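Local coordinates for protein Rep (Escherichia coli, PDB 3VW4) that initiates replication of plasmid ColE2-P9, its DNA-binding domain, the part described here, recognising the replication origin and unwinding the duplex, at residues L13-K16 / V17-A21; I40-V43 / E44-N47; V52-S55 / P56-R60; I62-S65 / I66-T70. One frame throughout, in Å; residues are numbered along the deposited sequence.

Interaction 1 (L13-K16 / V17-A21); sequences LFEK and VRKWA. With nucleotides of chain D; nucleotides of chain C.
Arg18 reaches back one helical turn to Phe14 and Glu15. Its CB lies 3.3 Å from Phe14 O, beside the backbone bond from Arg18 N to the same oxygen. CG keeps close to the carbonyls of Phe14 and Glu15. CD then sits over one face of the Phe14 ring, a CH-pi contact. The chain stays extended as far as NE. There Arg18 grips Glu15 side-on in a salt bridge. NH2 meets Glu15 OE1 on its syn side at 2.8 Å. NE meets Glu15 OE2 from above the carboxylate plane at 3.0 Å. The two planes are 58° apart. On its DNA side, Arg18 NH1 lies 2.9 Å from O4' of DA2 of chain D. NH1 also bonds to Tyr22 OH. The base of DG1 of chain D lies over the opposite face of the Phe14 ring, with Phe14 CD1 3.4 Å from its C6. On helix 7-24, Leu13 and Val17 touch Tyr46 of helix 32-49, while Phe14 and Val17 pack on helix 56-73.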
loop_
_atom_site.group_PDB
_atom_site.type_symbol
_atom_site.label_atom_id
_atom_site.label_comp_id
_atom_site.label_asym_id
_atom_site.label_seq_id
_atom_site.Cartn_x
_atom_site.Cartn_y
_atom_site.Cartn_z
ATOM N N LEU A 13 2.984 1.119 21.524
ATOM C CA LEU A 13 4.079 0.598 20.760
ATOM C C LEU A 13 3.618 -0.484 19.768
ATOM O O LEU A 13 4.038 -0.456 18.629
ATOM C CB LEU A 13 5.174 0.082 21.669
ATOM C CG LEU A 13 6.346 0.941 22.143
ATOM C CD1 LEU A 13 6.384 2.413 21.764
ATOM C CD2 LEU A 13 6.413 0.763 23.616
ATOM N N PHE A 14 2.777 -1.443 20.169
ATOM C CA PHE A 14 2.401 -2.549 19.274
ATOM C C PHE A 14 1.656 -1.985 18.096
ATOM O O PHE A 14 1.798 -2.386 17.004
ATOM C CB PHE A 14 1.522 -3.536 20.045
ATOM C CG PHE A 14 0.860 -4.572 19.176
ATOM C CD1 PHE A 14 1.590 -5.609 18.614
ATOM C CD2 PHE A 14 -0.472 -4.487 18.873
ATOM C CE1 PHE A 14 0.979 -6.555 17.798
ATOM C CE2 PHE A 14 -1.055 -5.418 18.042
ATOM C CZ PHE A 14 -0.340 -6.459 17.504
ATOM N N GLU A 15 0.831 -1.000 18.311
ATOM C CA GLU A 15 0.008 -0.430 17.189
ATOM C C GLU A 15 0.863 0.360 16.204
ATOM O O GLU A 15 0.732 0.170 15.013
ATOM C CB GLU A 15 -1.137 0.485 17.735
ATOM C CG GLU A 15 -2.241 -0.261 18.420
ATOM C CD GLU A 15 -3.049 -1.049 17.407
ATOM O OE1 GLU A 15 -3.620 -0.389 16.482
ATOM O OE2 GLU A 15 -3.116 -2.300 17.509
ATOM N N LYS A 16 1.684 1.296 16.706
ATOM C CA LYS A 16 2.593 2.098 15.879
ATOM C C LYS A 16 3.446 1.200 14.988
ATOM O O LYS A 16 3.321 1.210 13.787
ATOM C CB LYS A 16 3.522 2.879 16.789
ATOM C CG LYS A 16 3.238 4.338 16.822
ATOM C CD LYS A 16 3.723 4.973 15.551
ATOM C CE LYS A 16 3.797 6.496 15.709
ATOM N NZ LYS A 16 2.637 7.213 15.065
ATOM N N VAL A 17 4.272 0.388 15.604
ATOM C CA VAL A 17 5.201 -0.431 14.899
ATOM C C VAL A 17 4.535 -1.478 13.939
ATOM O O VAL A 17 5.083 -1.792 12.859
ATOM C CB VAL A 17 6.142 -1.112 15.922
ATOM C CG1 VAL A 17 6.976 -2.210 15.308
ATOM C CG2 VAL A 17 7.034 -0.094 16.567
ATOM N N ARG A 18 3.385 -2.053 14.305
ATOM C CA ARG A 18 2.887 -3.110 13.442
ATOM C C ARG A 18 2.509 -2.504 12.090
ATOM O O ARG A 18 2.695 -3.094 11.053
ATOM C CB ARG A 18 1.761 -3.920 14.132
ATOM C CG ARG A 18 0.367 -3.308 14.073
ATOM C CD ARG A 18 -0.614 -4.188 14.796
ATOM N NE ARG A 18 -1.767 -3.399 15.108
ATOM C CZ ARG A 18 -2.825 -3.287 14.312
ATOM N NH1 ARG A 18 -2.877 -3.929 13.137
ATOM N NH2 ARG A 18 -3.813 -2.518 14.696
ATOM N N LYS A 19 2.048 -1.272 12.128
ATOM C CA LYS A 19 1.580 -0.612 10.924
ATOM C C LYS A 19 2.758 -0.265 10.022
ATOM O O LYS A 19 2.638 -0.268 8.777
ATOM C CB LYS A 19 0.767 0.650 11.240
ATOM C CG LYS A 19 -0.764 0.525 11.113
ATOM C CD LYS A 19 -1.411 0.361 12.510
ATOM C CE LYS A 19 -2.677 1.251 12.770
ATOM N NZ LYS A 19 -3.916 0.869 11.972
ATOM N N TRP A 20 3.881 0.047 10.673
ATOM C CA TRP A 20 5.112 0.398 9.990
ATOM C C TRP A 20 5.686 -0.861 9.358
ATOM O O TRP A 20 5.930 -0.882 8.180
ATOM C CB TRP A 20 6.054 1.034 10.977
ATOM C CG TRP A 20 7.511 0.974 10.536
ATOM C CD1 TRP A 20 8.238 1.926 9.809
ATOM C CD2 TRP A 20 8.457 -0.114 10.762
ATOM N NE1 TRP A 20 9.493 1.499 9.621
ATOM C CE2 TRP A 20 9.704 0.312 10.173
ATOM C CE3 TRP A 20 8.391 -1.323 11.388
ATOM C CZ2 TRP A 20 10.817 -0.461 10.192
ATOM C CZ3 TRP A 20 9.528 -2.113 11.412
ATOM C CH2 TRP A 20 10.719 -1.699 10.778
ATOM N N ALA A 21 5.883 -1.914 10.140
ATOM C CA ALA A 21 6.294 -3.188 9.645
ATOM C C ALA A 21 5.541 -3.817 8.466
ATOM O O ALA A 21 6.172 -4.523 7.657
ATOM C CB ALA A 21 6.316 -4.165 10.759
ATOM P P DG D 1 -1.459 -12.622 18.967
ATOM O OP1 DG D 1 -1.260 -13.380 20.253
ATOM O OP2 DG D 1 -0.555 -12.890 17.768
ATOM O "O5'" DG D 1 -2.996 -12.369 18.554
ATOM C "C5'" DG D 1 -4.026 -11.965 19.481
ATOM C "C4'" DG D 1 -4.164 -10.460 19.519
ATOM O "O4'" DG D 1 -3.101 -9.886 20.308
ATOM C "C3'" DG D 1 -4.159 -9.723 18.177
ATOM O "O3'" DG D 1 -5.419 -9.067 18.024
ATOM C "C2'" DG D 1 -3.096 -8.636 18.322
ATOM C "C1'" DG D 1 -2.697 -8.634 19.781
ATOM N N9 DG D 1 -1.268 -8.525 20.032
ATOM C C8 DG D 1 -0.293 -9.393 19.604
ATOM N N7 DG D 1 0.895 -9.095 20.057
ATOM C C5 DG D 1 0.683 -7.989 20.871
ATOM C C6 DG D 1 1.609 -7.183 21.592
ATOM O O6 DG D 1 2.827 -7.325 21.708
ATOM N N1 DG D 1 0.975 -6.152 22.261
ATOM C C2 DG D 1 -0.372 -5.897 22.221
ATOM N N2 DG D 1 -0.786 -4.834 22.932
ATOM N N3 DG D 1 -1.241 -6.607 21.515
ATOM C C4 DG D 1 -0.653 -7.646 20.893
ATOM P P DA D 2 -6.158 -9.210 16.647
ATOM O OP1 DA D 2 -7.484 -8.656 16.861
ATOM O OP2 DA D 2 -5.912 -10.662 16.330
ATOM O "O5'" DA D 2 -5.617 -8.324 15.409
ATOM C "C5'" DA D 2 -5.320 -6.902 15.489
ATOM C "C4'" DA D 2 -4.735 -6.409 14.173
ATOM O "O4'" DA D 2 -3.301 -6.657 14.065
ATOM C "C3'" DA D 2 -5.289 -7.045 12.908
ATOM O "O3'" DA D 2 -4.937 -6.178 11.869
ATOM C "C2'" DA D 2 -4.444 -8.305 12.811
ATOM C "C1'" DA D 2 -3.073 -7.824 13.267
ATOM N N9 DA D 2 -2.240 -8.733 14.055
ATOM C C8 DA D 2 -2.567 -9.784 14.867
ATOM N N7 DA D 2 -1.532 -10.345 15.449
ATOM C C5 DA D 2 -0.460 -9.562 15.048
ATOM C C6 DA D 2 0.905 -9.581 15.380
ATOM N N6 DA D 2 1.466 -10.485 16.192
ATOM N N1 DA D 2 1.701 -8.656 14.802
ATOM C C2 DA D 2 1.158 -7.786 13.948
ATOM N N3 DA D 2 -0.109 -7.647 13.583
ATOM C C4 DA D 2 -0.878 -8.567 14.189
ATOM P P DT C 20 -3.414 4.462 6.921
ATOM O OP1 DT C 20 -2.852 3.641 5.806
ATOM O OP2 DT C 20 -2.627 4.599 8.167
ATOM O "O5'" DT C 20 -3.752 5.937 6.400
ATOM C "C5'" DT C 20 -3.728 6.305 4.990
ATOM C "C4'" DT C 20 -2.325 6.625 4.520
ATOM O "O4'" DT C 20 -1.392 6.462 5.610
ATOM C "C3'" DT C 20 -1.808 5.722 3.403
ATOM O "O3'" DT C 20 -2.019 6.360 2.143
ATOM C "C2'" DT C 20 -0.313 5.641 3.657
ATOM C "C1'" DT C 20 -0.113 6.120 5.097
ATOM N N1 DT C 20 0.520 5.143 6.033
ATOM C C2 DT C 20 1.302 5.642 7.056
ATOM O O2 DT C 20 1.474 6.839 7.244
ATOM N N3 DT C 20 1.870 4.683 7.865
ATOM C C4 DT C 20 1.739 3.308 7.754
ATOM O O4 DT C 20 2.303 2.574 8.561
ATOM C C5 DT C 20 0.908 2.853 6.656
ATOM C C7 DT C 20 0.709 1.381 6.453
ATOM C C6 DT C 20 0.345 3.781 5.865
#

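Interaction 2 (I40-V43 / E44-N47); sequences IQRV and EMYN
Arg42 leaves its backbone with CG anti to N (chi1 -179°), and the chain then bends at chi2 and chi3. Met45 starts the same way and folds at its last torsion (chi3 62°), which carries its methyl onto the guanidinium of Arg42. This is i to i+3 and i+4 packing within helix 32-49, part of the all-helical DNA-binding domain. Met45 CE lies over the centre of one guanidinium face, 3.6 Å from Arg42 NE. The same methyl covers one face of the Tyr46 ring. Ring and guanidinium planes are almost perpendicular. Arg42 CG is 3.6 Å from Tyr46 CE2, with Arg42 CD close to the same ring atom, and the two side chains cross at a slant. Glu44 lies alongside Ile40, one turn before it, with Ile40 CG2 4.0 Å from Glu44 CD. Val43 packs on Ile62 of helix 56-73. Asn47 OD1 accepts from Leu54 N. In the backbone, Tyr46 N bonds nearly straight to Arg42 O, at 3.3 Å and 171°.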
loop_
_atom_site.group_PDB
_atom_site.type_symbol
_atom_site.label_atom_id
_atom_site.label_comp_id
_atom_site.label_asym_id
_atom_site.label_seq_id
_atom_site.Cartn_x
_atom_site.Cartn_y
_atom_site.Cartn_z
ATOM N N ILE A 40 12.366 -4.907 16.508
ATOM C CA ILE A 40 12.732 -4.515 17.855
ATOM C C ILE A 40 13.364 -3.132 17.870
ATOM O O ILE A 40 13.037 -2.316 18.683
ATOM C CB ILE A 40 13.732 -5.501 18.462
ATOM C CG1 ILE A 40 13.068 -6.873 18.552
ATOM C CG2 ILE A 40 14.263 -5.000 19.810
ATOM C CD1 ILE A 40 14.031 -7.928 19.114
ATOM N N GLN A 41 14.248 -2.867 16.929
ATOM C CA GLN A 41 14.928 -1.602 16.923
ATOM C C GLN A 41 13.948 -0.435 16.664
ATOM O O GLN A 41 14.024 0.612 17.300
ATOM C CB GLN A 41 16.005 -1.705 15.930
ATOM C CG GLN A 41 16.661 -0.442 15.542
ATOM C CD GLN A 41 17.957 -0.746 14.802
ATOM O OE1 GLN A 41 19.035 -0.712 15.421
ATOM N NE2 GLN A 41 17.867 -1.097 13.470
ATOM N N ARG A 42 12.952 -0.677 15.825
ATOM C CA ARG A 42 11.896 0.305 15.664
ATOM C C ARG A 42 10.979 0.456 16.916
ATOM O O ARG A 42 10.513 1.566 17.233
ATOM C CB ARG A 42 11.111 0.110 14.389
ATOM C CG ARG A 42 10.075 1.180 14.313
ATOM C CD ARG A 42 9.868 1.801 12.947
ATOM N NE ARG A 42 10.982 2.556 12.438
ATOM C CZ ARG A 42 10.860 3.626 11.664
ATOM N NH1 ARG A 42 9.670 4.099 11.354
ATOM N NH2 ARG A 42 11.932 4.251 11.216
ATOM N N VAL A 43 10.821 -0.617 17.673
ATOM C CA VAL A 43 10.086 -0.524 18.912
ATOM C C VAL A 43 10.905 0.315 19.879
ATOM O O VAL A 43 10.336 1.176 20.581
ATOM C CB VAL A 43 9.757 -1.888 19.576
ATOM C CG1 VAL A 43 8.965 -1.652 20.853
ATOM C CG2 VAL A 43 8.976 -2.815 18.648
ATOM N N GLU A 44 12.214 0.102 19.917
ATOM C CA GLU A 44 13.068 0.933 20.757
ATOM C C GLU A 44 13.073 2.433 20.368
ATOM O O GLU A 44 13.204 3.285 21.215
ATOM C CB GLU A 44 14.473 0.357 20.820
ATOM C CG GLU A 44 14.449 -0.837 21.704
ATOM C CD GLU A 44 15.682 -1.730 21.632
ATOM O OE1 GLU A 44 16.512 -1.693 20.647
ATOM O OE2 GLU A 44 15.838 -2.534 22.602
ATOM N N MET A 45 12.901 2.764 19.104
ATOM C CA MET A 45 13.002 4.150 18.789
ATOM C C MET A 45 11.746 4.866 19.298
ATOM O O MET A 45 11.846 5.951 19.876
ATOM C CB MET A 45 13.280 4.390 17.284
ATOM C CG MET A 45 13.169 5.821 16.801
ATOM S SD MET A 45 12.675 5.819 15.051
ATOM C CE MET A 45 11.037 5.015 15.104
ATOM N N TYR A 46 10.579 4.244 19.138
ATOM C CA TYR A 46 9.369 4.880 19.704
ATOM C C TYR A 46 9.396 4.946 21.229
ATOM O O TYR A 46 8.929 5.919 21.811
ATOM C CB TYR A 46 8.049 4.265 19.199
ATOM C CG TYR A 46 7.828 4.451 17.740
ATOM C CD1 TYR A 46 7.621 5.704 17.181
ATOM C CD2 TYR A 46 7.830 3.372 16.910
ATOM C CE1 TYR A 46 7.432 5.853 15.805
ATOM C CE2 TYR A 46 7.630 3.496 15.568
ATOM C CZ TYR A 46 7.429 4.722 15.004
ATOM O OH TYR A 46 7.254 4.758 13.591
ATOM N N ASN A 47 9.956 3.919 21.842
ATOM C CA ASN A 47 9.925 3.770 23.253
ATOM C C ASN A 47 10.735 4.888 23.895
ATOM O O ASN A 47 10.387 5.389 24.935
ATOM C CB ASN A 47 10.457 2.401 23.623
ATOM C CG ASN A 47 10.371 2.125 25.093
ATOM O OD1 ASN A 47 9.307 2.194 25.679
ATOM N ND2 ASN A 47 11.484 1.772 25.701
#

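Interaction 3 (V52-S55 / P56-R60); sequences VPLS and PAECR
Leu54 and Ser55 have extended backbones, with psi near 170° and 161°, and the chain turns into helix 56-73 at Pro56. Ser55 O then takes the first helical bond, from Cys59 N at 3.2 Å. Glu58 N reaches the same oxygen only weakly. Its better partner is the hydroxyl: Ser55 OG accepts from Glu58 N at 3.0 Å. The torsion chi1 of 88° places OG between the backbone N and the carbonyl carbon, turned over the first helical turn. This is a serine N-cap. The cap satisfies an amide that has no carbonyl one turn earlier in the helix to bond to, and Pro56 follows as the first helical residue, a position where a proline needs no amide hydrogen. Leu54 CB points toward the helix. Its CG meets the carboxylate of Glu58, 3.8 Å from Glu58 OE1, and the two side chains cross at an angle. Glu58 extends beyond CG, and its OE2 is bonded to Asn10 ND2 of helix 7-24. Leu54 also touches Leu13 of that helix. Cys59 SG lies 3.5 Å from Ser55 O, on the side where Cys59 packs against Val43 and Asn47 of helix 32-49.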
loop_
_atom_site.group_PDB
_atom_site.type_symbol
_atom_site.label_atom_id
_atom_site.label_comp_id
_atom_site.label_asym_id
_atom_site.label_seq_id
_atom_site.Cartn_x
_atom_site.Cartn_y
_atom_site.Cartn_z
ATOM N N VAL A 52 8.165 7.886 30.041
ATOM C CA VAL A 52 8.627 6.806 30.876
ATOM C C VAL A 52 8.696 5.564 30.057
ATOM O O VAL A 52 7.788 4.766 30.048
ATOM C CB VAL A 52 7.779 6.588 32.135
ATOM C CG1 VAL A 52 8.511 5.657 33.070
ATOM C CG2 VAL A 52 7.543 7.900 32.870
ATOM N N PRO A 53 9.816 5.364 29.374
ATOM C CA PRO A 53 9.974 4.223 28.434
ATOM C C PRO A 53 9.822 2.877 29.133
ATOM O O PRO A 53 10.175 2.733 30.283
ATOM C CB PRO A 53 11.418 4.354 27.975
ATOM C CG PRO A 53 11.814 5.725 28.382
ATOM C CD PRO A 53 11.065 6.097 29.577
ATOM N N LEU A 54 9.319 1.877 28.430
ATOM C CA LEU A 54 9.350 0.498 28.905
ATOM C C LEU A 54 10.772 -0.066 28.924
ATOM O O LEU A 54 11.680 0.492 28.356
ATOM C CB LEU A 54 8.529 -0.335 27.976
ATOM C CG LEU A 54 7.069 -0.378 28.360
ATOM C CD1 LEU A 54 6.521 0.615 29.365
ATOM C CD2 LEU A 54 6.240 -0.379 27.091
ATOM N N SER A 55 10.938 -1.220 29.513
ATOM C CA SER A 55 12.189 -1.820 29.594
ATOM C C SER A 55 12.601 -2.379 28.247
ATOM O O SER A 55 11.756 -2.680 27.393
ATOM C CB SER A 55 12.047 -2.964 30.588
ATOM O OG SER A 55 11.624 -4.144 29.936
ATOM N N PRO A 56 13.897 -2.621 28.081
ATOM C CA PRO A 56 14.408 -3.319 26.866
ATOM C C PRO A 56 13.810 -4.697 26.679
ATOM O O PRO A 56 13.449 -5.037 25.556
ATOM C CB PRO A 56 15.915 -3.405 27.088
ATOM C CG PRO A 56 16.194 -2.430 28.188
ATOM C CD PRO A 56 14.955 -2.314 29.046
ATOM N N ALA A 57 13.681 -5.484 27.750
ATOM C CA ALA A 57 12.968 -6.772 27.655
ATOM C C ALA A 57 11.553 -6.621 27.087
ATOM O O ALA A 57 11.120 -7.462 26.258
ATOM C CB ALA A 57 12.918 -7.526 28.959
ATOM N N GLU A 58 10.832 -5.583 27.483
ATOM C CA GLU A 58 9.455 -5.501 26.975
ATOM C C GLU A 58 9.394 -5.152 25.480
ATOM O O GLU A 58 8.665 -5.791 24.710
ATOM C CB GLU A 58 8.561 -4.580 27.828
ATOM C CG GLU A 58 7.065 -4.623 27.437
ATOM C CD GLU A 58 6.126 -4.254 28.590
ATOM O OE1 GLU A 58 6.664 -3.858 29.701
ATOM O OE2 GLU A 58 4.878 -4.383 28.438
ATOM N N CYS A 59 10.188 -4.149 25.088
ATOM C CA CYS A 59 10.518 -3.878 23.716
ATOM C C CYS A 59 10.834 -5.099 22.869
ATOM O O CYS A 59 10.253 -5.242 21.779
ATOM C CB CYS A 59 11.671 -2.944 23.686
ATOM S SG CYS A 59 11.217 -1.280 24.278
ATOM N N ARG A 60 11.669 -6.012 23.361
ATOM C CA ARG A 60 11.964 -7.251 22.610
ATOM C C ARG A 60 10.755 -8.091 22.413
ATOM O O ARG A 60 10.508 -8.573 21.277
ATOM C CB ARG A 60 13.082 -8.097 23.202
ATOM C CG ARG A 60 14.400 -7.327 23.252
ATOM C CD ARG A 60 15.652 -8.105 23.670
ATOM N NE ARG A 60 16.348 -7.368 24.756
ATOM C CZ ARG A 60 16.440 -7.801 26.015
ATOM N NH1 ARG A 60 15.878 -8.967 26.338
ATOM N NH2 ARG A 60 17.088 -7.095 26.964
#

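Interaction 4 (I62-S65 / I66-T70); sequences IGKS and IAKYT. With nucleotides of chain D.
Ile62 and Ile66 lie side by side on the buried side of helix 56-73, with Ile62 CD1 3.4 Å from Ile66 CD1. Phe14, Val17 and Ala21 of helix 7-24 cover this pair. The solvent side is looser. There Lys64 and Lys68 run alongside each other, touching through their aliphatic parts, Lys64 CG to Lys68 CD at 3.6 Å. Between the two sides, the helix faces DNA. Ser65 holds OG anti to its backbone N (chi1 -168°) and donates through OG to N7 of DG1 of chain D at 3.0 Å. N6 of DA2 of chain D reaches Ser65 OG and Ser65 O in two weak bonds. One turn on, the adenine of DA2 of chain D lies over one face of the Tyr69 ring, with Tyr69 CG 3.3 Å from its C6. Tyr69 OH lies 3.4 Å from the C7 methyl of DT3 of chain D. Bonds to guanine N7 and adenine N6 are base-edge contacts, so this helix probably reads the origin sequence as well as covering a base.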
loop_
_atom_site.group_PDB
_atom_site.type_symbol
_atom_site.label_atom_id
_atom_site.label_comp_id
_atom_site.label_asym_id
_atom_site.label_seq_id
_atom_site.Cartn_x
_atom_site.Cartn_y
_atom_site.Cartn_z
ATOM N N ILE A 62 7.502 -7.202 22.383
ATOM C CA ILE A 62 6.524 -6.671 21.465
ATOM C C ILE A 62 7.082 -6.777 20.026
ATOM O O ILE A 62 6.376 -7.077 19.022
ATOM C CB ILE A 62 5.864 -5.265 21.849
ATOM C CG1 ILE A 62 6.126 -4.278 20.813
ATOM C CG2 ILE A 62 6.140 -4.652 23.229
ATOM C CD1 ILE A 62 5.024 -4.452 19.856
ATOM N N GLY A 63 8.370 -6.549 19.946
ATOM C CA GLY A 63 9.045 -6.668 18.679
ATOM C C GLY A 63 9.070 -8.078 18.130
ATOM O O GLY A 63 8.873 -8.247 16.934
ATOM N N LYS A 64 9.298 -9.093 18.972
ATOM C CA LYS A 64 9.335 -10.481 18.518
ATOM C C LYS A 64 7.977 -10.868 17.920
ATOM O O LYS A 64 7.859 -11.540 16.840
ATOM C CB LYS A 64 9.659 -11.390 19.708
ATOM C CG LYS A 64 9.900 -12.833 19.320
ATOM C CD LYS A 64 10.547 -13.666 20.444
ATOM C CE LYS A 64 11.912 -13.120 20.989
ATOM N NZ LYS A 64 12.595 -13.897 22.132
ATOM N N SER A 65 6.937 -10.422 18.616
ATOM C CA SER A 65 5.584 -10.646 18.195
ATOM C C SER A 65 5.334 -10.141 16.771
ATOM O O SER A 65 4.818 -10.892 15.949
ATOM C CB SER A 65 4.624 -9.957 19.139
ATOM O OG SER A 65 3.308 -10.427 18.872
ATOM N N ILE A 66 5.700 -8.890 16.475
ATOM C CA ILE A 66 5.368 -8.322 15.182
ATOM C C ILE A 66 6.151 -9.044 14.085
ATOM O O ILE A 66 5.660 -9.320 12.949
ATOM C CB ILE A 66 5.619 -6.807 15.176
ATOM C CG1 ILE A 66 4.711 -6.192 16.262
ATOM C CG2 ILE A 66 5.309 -6.230 13.816
ATOM C CD1 ILE A 66 4.895 -4.717 16.492
ATOM N N ALA A 67 7.384 -9.368 14.452
ATOM C CA ALA A 67 8.302 -9.835 13.460
ATOM C C ALA A 67 7.962 -11.291 13.165
ATOM O O ALA A 67 8.074 -11.704 12.043
ATOM C CB ALA A 67 9.697 -9.691 13.955
ATOM N N LYS A 68 7.497 -12.058 14.138
ATOM C CA LYS A 68 7.129 -13.403 13.759
ATOM C C LYS A 68 5.892 -13.398 12.927
ATOM O O LYS A 68 5.882 -14.014 11.848
ATOM C CB LYS A 68 6.925 -14.318 14.905
ATOM C CG LYS A 68 8.214 -14.656 15.573
ATOM C CD LYS A 68 7.974 -14.827 17.061
ATOM C CE LYS A 68 7.129 -16.061 17.325
ATOM N NZ LYS A 68 7.894 -17.345 17.040
ATOM N N TYR A 69 4.899 -12.638 13.319
ATOM C CA TYR A 69 3.671 -12.600 12.555
ATOM C C TYR A 69 3.921 -12.151 11.134
ATOM O O TYR A 69 3.550 -12.862 10.200
ATOM C CB TYR A 69 2.676 -11.704 13.270
ATOM C CG TYR A 69 1.314 -11.597 12.745
ATOM C CD1 TYR A 69 0.989 -10.673 11.743
ATOM C CD2 TYR A 69 0.284 -12.397 13.263
ATOM C CE1 TYR A 69 -0.333 -10.591 11.257
ATOM C CE2 TYR A 69 -1.013 -12.309 12.784
ATOM C CZ TYR A 69 -1.310 -11.394 11.799
ATOM O OH TYR A 69 -2.613 -11.259 11.373
ATOM N N THR A 70 4.617 -11.029 10.967
ATOM C CA THR A 70 4.810 -10.446 9.659
ATOM C C THR A 70 5.773 -11.277 8.804
ATOM O O THR A 70 5.545 -11.421 7.615
ATOM C CB THR A 70 5.347 -9.046 9.710
ATOM O OG1 THR A 70 6.618 -9.115 10.372
ATOM C CG2 THR A 70 4.420 -8.113 10.380
ATOM P P DA D 2 -6.158 -9.210 16.647
ATOM O OP1 DA D 2 -7.484 -8.656 16.861
ATOM O OP2 DA D 2 -5.912 -10.662 16.330
ATOM O "O5'" DA D 2 -5.617 -8.324 15.409
ATOM C "C5'" DA D 2 -5.320 -6.902 15.489
ATOM C "C4'" DA D 2 -4.735 -6.409 14.173
ATOM O "O4'" DA D 2 -3.301 -6.657 14.065
ATOM C "C3'" DA D 2 -5.289 -7.045 12.908
ATOM O "O3'" DA D 2 -4.937 -6.178 11.869
ATOM C "C2'" DA D 2 -4.444 -8.305 12.811
ATOM C "C1'" DA D 2 -3.073 -7.824 13.267
ATOM N N9 DA D 2 -2.240 -8.733 14.055
ATOM C C8 DA D 2 -2.567 -9.784 14.867
ATOM N N7 DA D 2 -1.532 -10.345 15.449
ATOM C C5 DA D 2 -0.460 -9.562 15.048
ATOM C C6 DA D 2 0.905 -9.581 15.380
ATOM N N6 DA D 2 1.466 -10.485 16.192
ATOM N N1 DA D 2 1.701 -8.656 14.802
ATOM C C2 DA D 2 1.158 -7.786 13.948
ATOM N N3 DA D 2 -0.109 -7.647 13.583
ATOM C C4 DA D 2 -0.878 -8.567 14.189
ATOM P P DG D 1 -1.459 -12.622 18.967
ATOM O OP1 DG D 1 -1.260 -13.380 20.253
ATOM O OP2 DG D 1 -0.555 -12.890 17.768
ATOM O "O5'" DG D 1 -2.996 -12.369 18.554
ATOM C "C5'" DG D 1 -4.026 -11.965 19.481
ATOM C "C4'" DG D 1 -4.164 -10.460 19.519
ATOM O "O4'" DG D 1 -3.101 -9.886 20.308
ATOM C "C3'" DG D 1 -4.159 -9.723 18.177
ATOM O "O3'" DG D 1 -5.419 -9.067 18.024
ATOM C "C2'" DG D 1 -3.096 -8.636 18.322
ATOM C "C1'" DG D 1 -2.697 -8.634 19.781
ATOM N N9 DG D 1 -1.268 -8.525 20.032
ATOM C C8 DG D 1 -0.293 -9.393 19.604
ATOM N N7 DG D 1 0.895 -9.095 20.057
ATOM C C5 DG D 1 0.683 -7.989 20.871
ATOM C C6 DG D 1 1.609 -7.183 21.592
ATOM O O6 DG D 1 2.827 -7.325 21.708
ATOM N N1 DG D 1 0.975 -6.152 22.261
ATOM C C2 DG D 1 -0.372 -5.897 22.221
ATOM N N2 DG D 1 -0.786 -4.834 22.932
ATOM N N3 DG D 1 -1.241 -6.607 21.515
ATOM C C4 DG D 1 -0.653 -7.646 20.893
ATOM P P DT D 3 -5.474 -6.501 10.397
ATOM O OP1 DT D 3 -5.807 -5.207 9.804
ATOM O OP2 DT D 3 -6.493 -7.580 10.298
ATOM O "O5'" DT D 3 -4.330 -7.226 9.546
ATOM C "C5'" DT D 3 -2.961 -6.769 9.637
ATOM C "C4'" DT D 3 -2.338 -6.787 8.265
ATOM O "O4'" DT D 3 -1.961 -8.145 7.986
ATOM C "C3'" DT D 3 -3.300 -6.394 7.149
ATOM O "O3'" DT D 3 -2.610 -5.653 6.163
ATOM C "C2'" DT D 3 -3.784 -7.717 6.587
ATOM C "C1'" DT D 3 -2.648 -8.651 6.870
ATOM N N1 DT D 3 -3.018 -10.032 7.172
ATOM C C2 DT D 3 -2.405 -11.004 6.409
ATOM O O2 DT D 3 -1.619 -10.753 5.515
ATOM N N3 DT D 3 -2.798 -12.284 6.690
ATOM C C4 DT D 3 -3.667 -12.686 7.682
ATOM O O4 DT D 3 -3.887 -13.882 7.851
ATOM C C5 DT D 3 -4.292 -11.620 8.428
ATOM C C7 DT D 3 -5.314 -11.969 9.463
ATOM C C6 DT D 3 -3.924 -10.359 8.156
#

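In the fold
From the N terminus the chain runs through helix 7-24, helix 32-49, the loop before residue 56, and helix 56-73. Each interaction is local and lies in series with the next, so none nests in or crosses another. Interaction 1, on the first helix, touches each of the other three. Interaction 3 follows the turn after helix 32-49 and packs back on interaction 2, which closes the loop between these two helices. Interactions 3 and 4 adjoin along helix 56-73. Together the four tie three helices into one bundle. The side chains of interactions 1 and 4 both contact DG1 and DA2 of chain D, so the first and third helices share this stretch of the DNA.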